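Local coordinates for protein digeranylgeranylglycerophospholipid reductase (Sulfolobus acidocaldarius, PDB 4OPC) that reduces the isoprenoid double bonds of archaeal membrane lipid precursors, using one bound FAD per monomer to turn unsaturated archaeols into saturated ones, at residues Pro63-Glu68 / Glu93-Asn98; Lys78-Asp83 / Arg204-Gln209; Glu116-Thr121 / Leu138-Thr143; Met333-Val338 / Tyr427-Ser432. All coordinates share one frame; numbering follows the deposited sequence. Where two conformers were deposited one is given.

In the fold
The four contacts are spread over a single chain without touching one another. Interactions 1 and 2 share the eight-stranded mixed sheet, where strands 87-97 and 70-80 are neighbours; their nearest atoms are about 8 Å apart and their segments alternate along the chain. Interaction 3 falls in sequence between the two halves of interaction 2, but its centre is about 43 Å away, across the middle of the chain. It bridges at Thr121, where strand 121-129 joins 132-140 in the four-stranded sheet, just after 116-118 at the edge of the six-stranded one. Interaction 4 comes last and ties C-terminal helical parts together. Interaction 2 lines the lipid pocket and interaction 3 touches the FAD.

Interaction 1. Residues Pro63-Glu68 / Glu93-Asn98; sequences PYPKGE and EGFELN
Pro65 packs firmly on Leu97 and Phe95: its CG is 3.5 Å from CD2 of Leu97, closer than usual for two carbons, and 3.8 Å from CD2 of Phe95. Leu97 holds CG anti to its carbonyl carbon (chi1 -57°), and its CD2 branch meets CB and CG of Pro65. Beside this, on the exposed side, Tyr64 was modelled in two conformers; in the one described, Phe95 turns its edge to the tyrosine face in a T-shaped pair, the planes at 89° and the centroids 5.0 Å apart. The leading atom is CZ of Phe95, 3.3 Å from CZ of Tyr64. Phe57 of helix 54-60 adds a second edge-to-face partner for Phe95. The other end is looser and wetter. Here Glu68 O is 3.4 Å from CB of Asn98, and a water bridges the two residues, donating to Glu68 O at 2.6 Å and accepting from Asn98 ND2 at 3.0 Å. Asn98 OD1 is used otherwise, capping the backbone N of Leu101 at the start of helix 99-112. The chemistry implies a loop pinned to the end of strand 87-97 by apolar and aromatic contact, with no direct hydrogen bond across it and water joining its polar end.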
# COMPACT_ATOMS: atom_id res chain seq x y z
N PRO A 63 3.04 15.21 10.10
CA PRO A 63 2.43 15.56 11.38
C PRO A 63 2.12 14.34 12.22
O PRO A 63 1.57 13.35 11.74
CB PRO A 63 1.14 16.26 10.95
CG PRO A 63 1.47 16.88 9.66
CD PRO A 63 2.40 15.91 8.98
N TYR A 64 2.47 14.42 13.49
CA TYR A 64 2.21 13.35 14.43
C TYR A 64 0.72 13.31 14.77
O TYR A 64 0.14 14.34 15.08
CB TYR A 64 3.02 13.63 15.69
CG TYR A 64 3.57 12.41 16.38
CD1 TYR A 64 4.43 11.53 15.73
CD2 TYR A 64 3.26 12.16 17.71
CE1 TYR A 64 4.94 10.43 16.38
CE2 TYR A 64 3.77 11.08 18.35
CZ TYR A 64 4.60 10.21 17.69
OH TYR A 64 5.09 9.13 18.37
N PRO A 65 0.11 12.12 14.72
CA PRO A 65 -1.29 11.92 15.10
C PRO A 65 -1.52 12.32 16.56
O PRO A 65 -0.68 11.98 17.40
CB PRO A 65 -1.49 10.42 14.94
CG PRO A 65 -0.42 9.98 14.00
CD PRO A 65 0.75 10.86 14.29
N LYS A 66 -2.61 13.01 16.85
CA LYS A 66 -2.88 13.46 18.22
C LYS A 66 -4.38 13.56 18.51
O LYS A 66 -5.19 13.68 17.60
CB LYS A 66 -2.22 14.81 18.46
CG LYS A 66 -2.66 15.88 17.48
CD LYS A 66 -2.13 17.25 17.85
CE LYS A 66 -2.56 18.29 16.82
NZ LYS A 66 -4.02 18.23 16.53
N GLY A 67 -4.74 13.52 19.79
CA GLY A 67 -6.13 13.67 20.18
C GLY A 67 -7.02 12.55 19.69
O GLY A 67 -6.65 11.38 19.76
N GLU A 68 -8.20 12.90 19.18
CA GLU A 68 -9.13 11.89 18.67
C GLU A 68 -8.52 11.13 17.47
O GLU A 68 -9.04 10.08 17.07
CB GLU A 68 -10.51 12.49 18.33
CG GLU A 68 -11.39 12.95 19.52
CD GLU A 68 -12.76 13.50 19.08
OE1 GLU A 68 -13.23 13.11 17.99
OE2 GLU A 68 -13.36 14.32 19.81
N GLU A 93 6.82 0.01 17.22
CA GLU A 93 5.89 1.06 17.61
C GLU A 93 5.06 1.58 16.45
O GLU A 93 5.56 1.81 15.35
CB GLU A 93 6.64 2.20 18.31
CG GLU A 93 7.25 1.77 19.64
CD GLU A 93 7.91 2.89 20.42
OE1 GLU A 93 7.97 4.03 19.92
OE2 GLU A 93 8.36 2.63 21.55
N GLY A 94 3.77 1.75 16.70
CA GLY A 94 2.88 2.27 15.68
C GLY A 94 1.61 2.85 16.26
O GLY A 94 1.44 2.97 17.48
N PHE A 95 0.70 3.23 15.37
CA PHE A 95 -0.51 3.92 15.77
C PHE A 95 -1.71 3.22 15.16
O PHE A 95 -1.66 2.81 14.00
CB PHE A 95 -0.51 5.36 15.27
CG PHE A 95 0.68 6.17 15.71
CD1 PHE A 95 0.96 6.35 17.04
CD2 PHE A 95 1.49 6.78 14.77
CE1 PHE A 95 2.04 7.11 17.44
CE2 PHE A 95 2.57 7.54 15.16
CZ PHE A 95 2.85 7.71 16.49
N GLU A 96 -2.77 3.08 15.95
CA GLU A 96 -4.08 2.79 15.40
C GLU A 96 -4.79 4.13 15.29
O GLU A 96 -5.12 4.76 16.31
CB GLU A 96 -4.85 1.81 16.30
CG GLU A 96 -4.95 0.42 15.71
CD GLU A 96 -5.71 0.39 14.41
OE1 GLU A 96 -5.38 -0.46 13.57
OE2 GLU A 96 -6.63 1.21 14.24
N LEU A 97 -5.00 4.58 14.05
CA LEU A 97 -5.47 5.94 13.79
C LEU A 97 -6.96 6.01 13.53
O LEU A 97 -7.58 5.05 13.08
CB LEU A 97 -4.78 6.48 12.53
CG LEU A 97 -3.26 6.52 12.53
CD1 LEU A 97 -2.72 6.98 11.19
CD2 LEU A 97 -2.79 7.45 13.62
N ASN A 98 -7.52 7.19 13.79
CA ASN A 98 -8.76 7.60 13.16
C ASN A 98 -8.34 8.19 11.82
O ASN A 98 -7.92 9.35 11.75
CB ASN A 98 -9.49 8.64 14.02
CG ASN A 98 -10.83 9.06 13.44
OD1 ASN A 98 -11.04 9.02 12.23
ND2 ASN A 98 -11.73 9.51 14.31
O HOH W 1 -11.34 8.96 17.23

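Interaction 2. Residues Lys78-Asp83 / Arg204-Gln209; sequences KLYSPD and RIFIDQ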
# COMPACT_ATOMS: atom_id res chain seq x y z
N LYS A 78 1.07 -9.79 17.11
CA LYS A 78 1.05 -11.22 17.40
C LYS A 78 0.56 -11.92 16.14
O LYS A 78 -0.55 -11.67 15.68
CB LYS A 78 0.12 -11.51 18.57
CG LYS A 78 0.50 -10.83 19.88
CD LYS A 78 1.55 -11.58 20.65
CE LYS A 78 1.77 -10.94 22.02
NZ LYS A 78 2.79 -11.68 22.81
N LEU A 79 1.40 -12.79 15.58
CA LEU A 79 1.08 -13.52 14.35
C LEU A 79 0.73 -14.96 14.70
O LEU A 79 1.56 -15.67 15.28
CB LEU A 79 2.28 -13.47 13.40
CG LEU A 79 2.13 -14.24 12.10
CD1 LEU A 79 1.13 -13.53 11.23
CD2 LEU A 79 3.47 -14.36 11.40
N TYR A 80 -0.47 -15.40 14.34
CA TYR A 80 -0.99 -16.71 14.72
C TYR A 80 -0.95 -17.71 13.58
O TYR A 80 -1.36 -17.42 12.45
CB TYR A 80 -2.44 -16.59 15.17
CG TYR A 80 -2.67 -15.86 16.47
CD1 TYR A 80 -2.50 -14.48 16.56
CD2 TYR A 80 -3.13 -16.52 17.59
CE1 TYR A 80 -2.71 -13.81 17.74
CE2 TYR A 80 -3.36 -15.85 18.78
CZ TYR A 80 -3.15 -14.50 18.85
OH TYR A 80 -3.38 -13.83 20.04
N SER A 81 -0.47 -18.92 13.88
CA SER A 81 -0.55 -20.02 12.92
C SER A 81 -2.01 -20.41 12.68
O SER A 81 -2.88 -20.12 13.50
CB SER A 81 0.22 -21.22 13.48
OG SER A 81 -0.42 -21.68 14.67
N PRO A 82 -2.29 -21.09 11.56
CA PRO A 82 -3.66 -21.55 11.28
C PRO A 82 -4.28 -22.33 12.43
O PRO A 82 -5.46 -22.11 12.72
CB PRO A 82 -3.48 -22.42 10.04
CG PRO A 82 -2.36 -21.73 9.30
CD PRO A 82 -1.41 -21.23 10.38
N ASP A 83 -3.53 -23.22 13.07
CA ASP A 83 -4.06 -23.97 14.20
C ASP A 83 -4.06 -23.22 15.54
O ASP A 83 -4.50 -23.75 16.56
CB ASP A 83 -3.39 -25.36 14.33
CG ASP A 83 -1.89 -25.29 14.63
OD1 ASP A 83 -1.36 -24.24 15.07
OD2 ASP A 83 -1.21 -26.33 14.46
N ARG A 204 -3.32 -8.27 16.14
CA ARG A 204 -3.34 -9.70 15.90
C ARG A 204 -3.55 -9.98 14.43
O ARG A 204 -4.45 -9.42 13.81
CB ARG A 204 -4.43 -10.39 16.71
CG ARG A 204 -4.38 -10.11 18.20
CD ARG A 204 -5.58 -10.70 18.92
NE ARG A 204 -5.75 -10.10 20.24
CZ ARG A 204 -6.77 -10.35 21.05
NH1 ARG A 204 -7.74 -11.18 20.68
NH2 ARG A 204 -6.82 -9.76 22.24
N ILE A 205 -2.71 -10.84 13.88
CA ILE A 205 -2.83 -11.28 12.49
C ILE A 205 -2.93 -12.80 12.51
O ILE A 205 -2.10 -13.47 13.14
CB ILE A 205 -1.61 -10.84 11.66
CG1 ILE A 205 -1.65 -9.32 11.50
CG2 ILE A 205 -1.62 -11.52 10.29
CD1 ILE A 205 -0.47 -8.75 10.72
N PHE A 206 -3.95 -13.34 11.84
CA PHE A 206 -4.21 -14.77 11.84
C PHE A 206 -4.04 -15.30 10.43
O PHE A 206 -4.82 -14.97 9.53
CB PHE A 206 -5.64 -15.05 12.31
CG PHE A 206 -5.97 -14.48 13.66
CD1 PHE A 206 -5.77 -15.22 14.81
CD2 PHE A 206 -6.52 -13.21 13.78
CE1 PHE A 206 -6.11 -14.70 16.06
CE2 PHE A 206 -6.85 -12.69 15.02
CZ PHE A 206 -6.64 -13.43 16.15
N ILE A 207 -3.03 -16.13 10.24
CA ILE A 207 -2.81 -16.77 8.96
C ILE A 207 -3.71 -17.99 8.86
O ILE A 207 -3.76 -18.80 9.78
CB ILE A 207 -1.36 -17.20 8.81
CG1 ILE A 207 -0.43 -16.02 9.07
CG2 ILE A 207 -1.13 -17.78 7.42
CD1 ILE A 207 -0.69 -14.83 8.16
N ASP A 208 -4.44 -18.12 7.75
CA ASP A 208 -5.27 -19.29 7.54
C ASP A 208 -5.75 -19.35 6.09
O ASP A 208 -6.57 -18.53 5.66
CB ASP A 208 -6.47 -19.30 8.50
CG ASP A 208 -7.16 -20.65 8.54
OD1 ASP A 208 -7.41 -21.25 7.48
OD2 ASP A 208 -7.48 -21.13 9.65
N GLN A 209 -5.25 -20.33 5.34
CA GLN A 209 -5.58 -20.44 3.93
C GLN A 209 -7.01 -20.89 3.65
O GLN A 209 -7.50 -20.75 2.53
CB GLN A 209 -4.56 -21.35 3.22
CG GLN A 209 -3.13 -20.85 3.35
CD GLN A 209 -2.97 -19.36 3.05
OE1 GLN A 209 -3.65 -18.79 2.20
NE2 GLN A 209 -2.04 -18.72 3.75
O HOH W 2 -4.84 -18.37 12.38
O HOH W 3 -7.24 -19.60 11.90
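Two parallel strands of the large mixed sheet, 70-80 and 202-206, run side by side here, and Leu79 and Ile207 on one side of the pair line the lipid pocket. The ladder is regular: Ile205 N donates to Lys78 O at 2.9 Å, Tyr80 N to Ile205 O at 2.8 Å, and Ile207 N to Tyr80 O at 3.1 Å. On the pocket side, CD1 of Leu79 fits between two isoleucines, 3.5 Å from CG2 of Ile205 and 3.6 Å from CG1 of Ile207. With its CG anti to the backbone N (chi1 177°), Leu79 leans over toward the neighbouring strand. The opposite face carries Tyr80 and Phe206, which lie alongside each other and point the same way, their planes inclined by 33°. Phe206 CE1 sits over the centre of the tyrosine ring, while the aliphatic part of Arg204 flanks that ring obliquely and its NH2 goes to Glu198 O. Beyond the ladder the chains stay as close, but water takes over the linking: one molecule lies within bonding distance of both Ser81 O and Ile207 O. Pro82 has no N-H to continue the pattern; instead its CA makes a CH···O contact with Ile207 O at 3.1 Å.

Interaction 3. Residues Glu116-Thr121 / Leu138-Thr143; sequences EIWDLT and LFNRRT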
# COMPACT_ATOMS: atom_id res chain seq x y z
N GLU A 116 -4.62 24.94 -2.29
CA GLU A 116 -6.06 25.06 -2.51
C GLU A 116 -6.68 23.68 -2.60
O GLU A 116 -6.10 22.78 -3.20
CB GLU A 116 -6.33 25.86 -3.79
CG GLU A 116 -7.80 26.19 -3.99
CD GLU A 116 -8.05 27.20 -5.09
OE1 GLU A 116 -7.10 27.54 -5.83
OE2 GLU A 116 -9.21 27.65 -5.21
N ILE A 117 -7.85 23.50 -1.98
CA ILE A 117 -8.53 22.20 -1.96
C ILE A 117 -9.99 22.34 -2.39
O ILE A 117 -10.73 23.14 -1.81
CB ILE A 117 -8.49 21.58 -0.57
CG1 ILE A 117 -7.04 21.41 -0.11
CG2 ILE A 117 -9.24 20.23 -0.56
CD1 ILE A 117 -6.88 20.74 1.23
N TRP A 118 -10.39 21.57 -3.39
CA TRP A 118 -11.79 21.49 -3.78
C TRP A 118 -12.31 20.08 -3.53
O TRP A 118 -11.87 19.13 -4.17
CB TRP A 118 -11.98 21.83 -5.27
CG TRP A 118 -11.49 23.19 -5.71
CD1 TRP A 118 -11.08 24.24 -4.93
CD2 TRP A 118 -11.34 23.63 -7.07
NE1 TRP A 118 -10.69 25.29 -5.72
CE2 TRP A 118 -10.83 24.94 -7.03
CE3 TRP A 118 -11.58 23.03 -8.30
CZ2 TRP A 118 -10.57 25.67 -8.19
CZ3 TRP A 118 -11.32 23.75 -9.46
CH2 TRP A 118 -10.82 25.06 -9.39
N ASP A 119 -13.23 19.96 -2.58
CA ASP A 119 -13.90 18.69 -2.33
C ASP A 119 -15.09 18.52 -3.27
O ASP A 119 -15.46 19.45 -4.01
CB ASP A 119 -14.31 18.55 -0.85
CG ASP A 119 -15.51 19.42 -0.47
OD1 ASP A 119 -15.72 20.49 -1.10
OD2 ASP A 119 -16.23 19.07 0.48
N LEU A 120 -15.69 17.33 -3.23
CA LEU A 120 -16.77 16.97 -4.14
C LEU A 120 -16.43 17.29 -5.60
O LEU A 120 -17.30 17.66 -6.40
CB LEU A 120 -18.10 17.62 -3.73
CG LEU A 120 -19.32 16.69 -3.85
CD1 LEU A 120 -19.26 15.53 -2.84
CD2 LEU A 120 -20.62 17.47 -3.72
N THR A 121 -15.15 17.15 -5.94
CA THR A 121 -14.66 17.52 -7.26
C THR A 121 -13.90 16.37 -7.88
O THR A 121 -12.96 15.84 -7.29
CB THR A 121 -13.76 18.77 -7.18
OG1 THR A 121 -14.53 19.87 -6.70
CG2 THR A 121 -13.21 19.14 -8.56
N LEU A 138 -12.14 19.13 -14.79
CA LEU A 138 -12.70 18.83 -13.49
C LEU A 138 -14.18 19.13 -13.46
O LEU A 138 -14.63 20.09 -14.08
CB LEU A 138 -12.05 19.72 -12.42
CG LEU A 138 -10.53 19.76 -12.35
CD1 LEU A 138 -10.14 20.73 -11.26
CD2 LEU A 138 -9.95 18.38 -12.07
N PHE A 139 -14.93 18.32 -12.73
CA PHE A 139 -16.31 18.65 -12.43
C PHE A 139 -16.46 18.86 -10.93
O PHE A 139 -16.33 17.92 -10.14
CB PHE A 139 -17.27 17.57 -12.93
CG PHE A 139 -18.71 17.95 -12.78
CD1 PHE A 139 -19.11 19.25 -13.02
CD2 PHE A 139 -19.65 17.03 -12.38
CE1 PHE A 139 -20.43 19.62 -12.88
CE2 PHE A 139 -20.96 17.39 -12.23
CZ PHE A 139 -21.35 18.69 -12.48
N ASN A 140 -16.70 20.12 -10.56
CA ASN A 140 -16.88 20.52 -9.17
C ASN A 140 -18.36 20.46 -8.85
O ASN A 140 -19.13 21.28 -9.33
CB ASN A 140 -16.33 21.94 -9.00
CG ASN A 140 -16.38 22.43 -7.56
OD1 ASN A 140 -17.24 22.05 -6.78
ND2 ASN A 140 -15.45 23.31 -7.22
N ARG A 141 -18.75 19.50 -8.02
CA ARG A 141 -20.16 19.30 -7.68
C ARG A 141 -20.65 20.17 -6.52
O ARG A 141 -21.83 20.15 -6.19
CB ARG A 141 -20.46 17.82 -7.40
CG ARG A 141 -20.60 17.00 -8.66
CD ARG A 141 -21.01 15.57 -8.34
NE ARG A 141 -21.38 14.84 -9.54
CZ ARG A 141 -20.51 14.26 -10.36
NH1 ARG A 141 -19.20 14.33 -10.12
NH2 ARG A 141 -20.94 13.61 -11.43
N ARG A 142 -19.74 20.91 -5.90
CA ARG A 142 -20.13 21.96 -4.95
C ARG A 142 -20.66 23.17 -5.68
O ARG A 142 -21.72 23.68 -5.35
CB ARG A 142 -18.96 22.41 -4.07
CG ARG A 142 -18.45 21.39 -3.06
CD ARG A 142 -19.56 20.85 -2.19
NE ARG A 142 -19.01 20.19 -1.00
CZ ARG A 142 -19.75 19.64 -0.04
NH1 ARG A 142 -21.07 19.64 -0.14
NH2 ARG A 142 -19.17 19.09 1.01
N THR A 143 -19.91 23.63 -6.67
CA THR A 143 -20.28 24.83 -7.42
C THR A 143 -21.03 24.49 -8.70
O THR A 143 -21.50 25.39 -9.40
CB THR A 143 -19.04 25.65 -7.80
OG1 THR A 143 -18.21 24.87 -8.66
CG2 THR A 143 -18.24 26.02 -6.56
O HOH W 4 -17.44 15.31 -8.07
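At the adenine-nucleotide end of the FAD site, where Thr121 touches the cofactor, a turn after strand 116-118 meets the end of strand 132-140. Thr121 and Asn140 form an antiparallel non-hydrogen-bonded pair, and the next backbone link is Arg141 N to Leu120 O at 2.8 Å. Outside it lies a salt bridge: Arg142 NH2 donates to the syn side of Asp119 OD2 at 3.0 Å, 28° out of the carboxylate plane, with NE adding weak bonds to both carboxylate oxygens. Arg142 bends at chi2 (-53°) to bring its head back alongside Asp119, with NE and CD passing close to Leu120 CB. Trp40 N also binds Asp119 OD2, so that oxygen has Arg142 NH2 and Trp40 N as donors besides the weak NE bond. Asn140, by contrast, looks after its own turn. Its OD1 takes Arg142 N in the carbonyl plane at 2.9 Å, an Asx turn, and Thr143 N from above that plane at 3.1 Å, while its ND2 approaches the Trp118 indole obliquely near CE3. Leu138 CD1 approaches the same indole at CZ3, 3.7 Å away. Around this junction, strand 32-35 packs against Trp118, Thr121 and Leu138, while strand 145-150 brings Leu147 to Trp118 and Asn140 and Val149 to Leu138.

Interaction 4. Residues Met333-Val338 / Tyr427-Ser432; sequences MNICYV and YPRSPS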
# COMPACT_ATOMS: atom_id res chain seq x y z
N MET A 333 11.56 10.69 -9.12
CA MET A 333 10.45 10.06 -8.41
C MET A 333 10.73 8.57 -8.27
O MET A 333 10.61 8.00 -7.18
CB MET A 333 9.14 10.26 -9.17
CG MET A 333 8.00 9.40 -8.63
SD MET A 333 7.54 9.90 -6.96
CE MET A 333 6.58 8.48 -6.43
N ASN A 334 11.12 7.95 -9.38
CA ASN A 334 11.40 6.52 -9.41
C ASN A 334 12.62 6.19 -8.57
O ASN A 334 12.60 5.25 -7.78
CB ASN A 334 11.63 6.06 -10.83
CG ASN A 334 10.37 6.03 -11.65
OD1 ASN A 334 9.33 5.58 -11.19
ND2 ASN A 334 10.46 6.50 -12.89
N ILE A 335 13.69 6.95 -8.76
CA ILE A 335 14.92 6.68 -8.02
C ILE A 335 14.69 6.75 -6.51
O ILE A 335 15.07 5.84 -5.76
CB ILE A 335 16.03 7.67 -8.41
CG1 ILE A 335 16.25 7.67 -9.93
CG2 ILE A 335 17.31 7.35 -7.64
CD1 ILE A 335 16.51 6.31 -10.52
N CYS A 336 14.05 7.83 -6.07
CA CYS A 336 13.73 8.04 -4.66
C CYS A 336 12.84 6.92 -4.13
O CYS A 336 13.16 6.30 -3.11
CB CYS A 336 13.04 9.40 -4.46
SG CYS A 336 12.30 9.76 -2.81
N TYR A 337 11.74 6.64 -4.83
CA TYR A 337 10.81 5.65 -4.31
C TYR A 337 11.38 4.24 -4.27
O TYR A 337 11.17 3.52 -3.29
CB TYR A 337 9.46 5.67 -5.05
CG TYR A 337 8.50 4.75 -4.35
CD1 TYR A 337 7.87 5.15 -3.17
CD2 TYR A 337 8.30 3.45 -4.79
CE1 TYR A 337 7.03 4.29 -2.49
CE2 TYR A 337 7.46 2.59 -4.10
CZ TYR A 337 6.84 3.02 -2.95
OH TYR A 337 6.02 2.18 -2.23
N VAL A 338 12.08 3.83 -5.33
CA VAL A 338 12.71 2.51 -5.33
C VAL A 338 13.73 2.39 -4.19
O VAL A 338 13.76 1.37 -3.50
CB VAL A 338 13.34 2.19 -6.70
CG1 VAL A 338 14.19 0.93 -6.61
CG2 VAL A 338 12.23 2.02 -7.75
N TYR A 427 17.87 0.07 -10.91
CA TYR A 427 16.77 0.70 -11.62
C TYR A 427 17.32 1.63 -12.71
O TYR A 427 18.30 2.33 -12.49
CB TYR A 427 15.88 1.47 -10.64
CG TYR A 427 14.62 1.97 -11.30
CD1 TYR A 427 13.48 1.17 -11.35
CD2 TYR A 427 14.59 3.21 -11.92
CE1 TYR A 427 12.33 1.61 -11.99
CE2 TYR A 427 13.46 3.65 -12.57
CZ TYR A 427 12.33 2.86 -12.60
OH TYR A 427 11.21 3.31 -13.24
N PRO A 428 16.68 1.63 -13.90
CA PRO A 428 17.15 2.42 -15.05
C PRO A 428 17.34 3.89 -14.68
O PRO A 428 16.47 4.47 -14.04
CB PRO A 428 15.99 2.32 -16.04
CG PRO A 428 15.23 1.13 -15.67
CD PRO A 428 15.49 0.83 -14.22
N ARG A 429 18.45 4.48 -15.10
CA ARG A 429 18.73 5.87 -14.75
C ARG A 429 18.00 6.85 -15.65
O ARG A 429 17.97 8.04 -15.37
CB ARG A 429 20.24 6.13 -14.78
CG ARG A 429 21.04 5.24 -13.84
CD ARG A 429 20.50 5.28 -12.42
NE ARG A 429 20.43 6.65 -11.91
CZ ARG A 429 20.31 6.95 -10.62
NH1 ARG A 429 20.26 5.99 -9.70
NH2 ARG A 429 20.26 8.23 -10.24
N SER A 430 17.43 6.35 -16.74
CA SER A 430 16.68 7.19 -17.66
C SER A 430 15.56 6.36 -18.29
O SER A 430 15.60 5.14 -18.27
CB SER A 430 17.60 7.76 -18.74
OG SER A 430 17.78 6.82 -19.77
N PRO A 431 14.53 7.03 -18.85
CA PRO A 431 13.41 6.34 -19.50
C PRO A 431 13.82 5.43 -20.65
O PRO A 431 13.13 4.45 -20.93
CB PRO A 431 12.57 7.49 -20.04
CG PRO A 431 12.85 8.61 -19.12
CD PRO A 431 14.28 8.48 -18.73
N SER A 432 14.92 5.75 -21.32
CA SER A 432 15.34 5.00 -22.50
C SER A 432 15.66 3.55 -22.16
O SER A 432 15.64 2.69 -23.04
CB SER A 432 16.54 5.67 -23.17
OG SER A 432 17.64 5.74 -22.28
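The Tyr427 ring has CD of the following residue, Pro428, over one face, offset toward the rim, and meets three residues of helix 332-357 obliquely: Asn334, Ile335 and Val338. This is a helix-to-loop contact in the C-terminal helical part of the reductase, where the link between helices 410-425 and 434-452 passes over the helix carrying Cys336, the residue disulfide-bonded to Cys311. The second flat group is the guanidinium of Arg429, whose one face has CD1 of Ile335 above its centre. Arg429 sets out away from the helix, but bends at chi2 and chi3 (-53° and -55°) fold the head back onto the isoleucine. NH1 then comes within 3.8 Å of Ile335 CG2, a van der Waals contact between a methyl and the charged head of an exposed arginine. Deeper in, CB of Asn334 is 3.5 Å from CE2 of Tyr427. Ile335 CD1 approaches CD2 at 3.9 Å, and Val338 CG2 comes equally near CD1, from the same side of the ring plane as Ile335, opposite Pro428. Trp437 of helix 434-452 adds an edge-to-face partner to Tyr427. The polar ends look past each other: Asn334 uses OD1 and ND2 on Met279 N and Thr278 OG1, and Tyr427 OH bonds to Tyr277 O. Asn334 ND2 and Tyr427 OH are 3.3 Å apart at a poor angle, with no hydrogen bond.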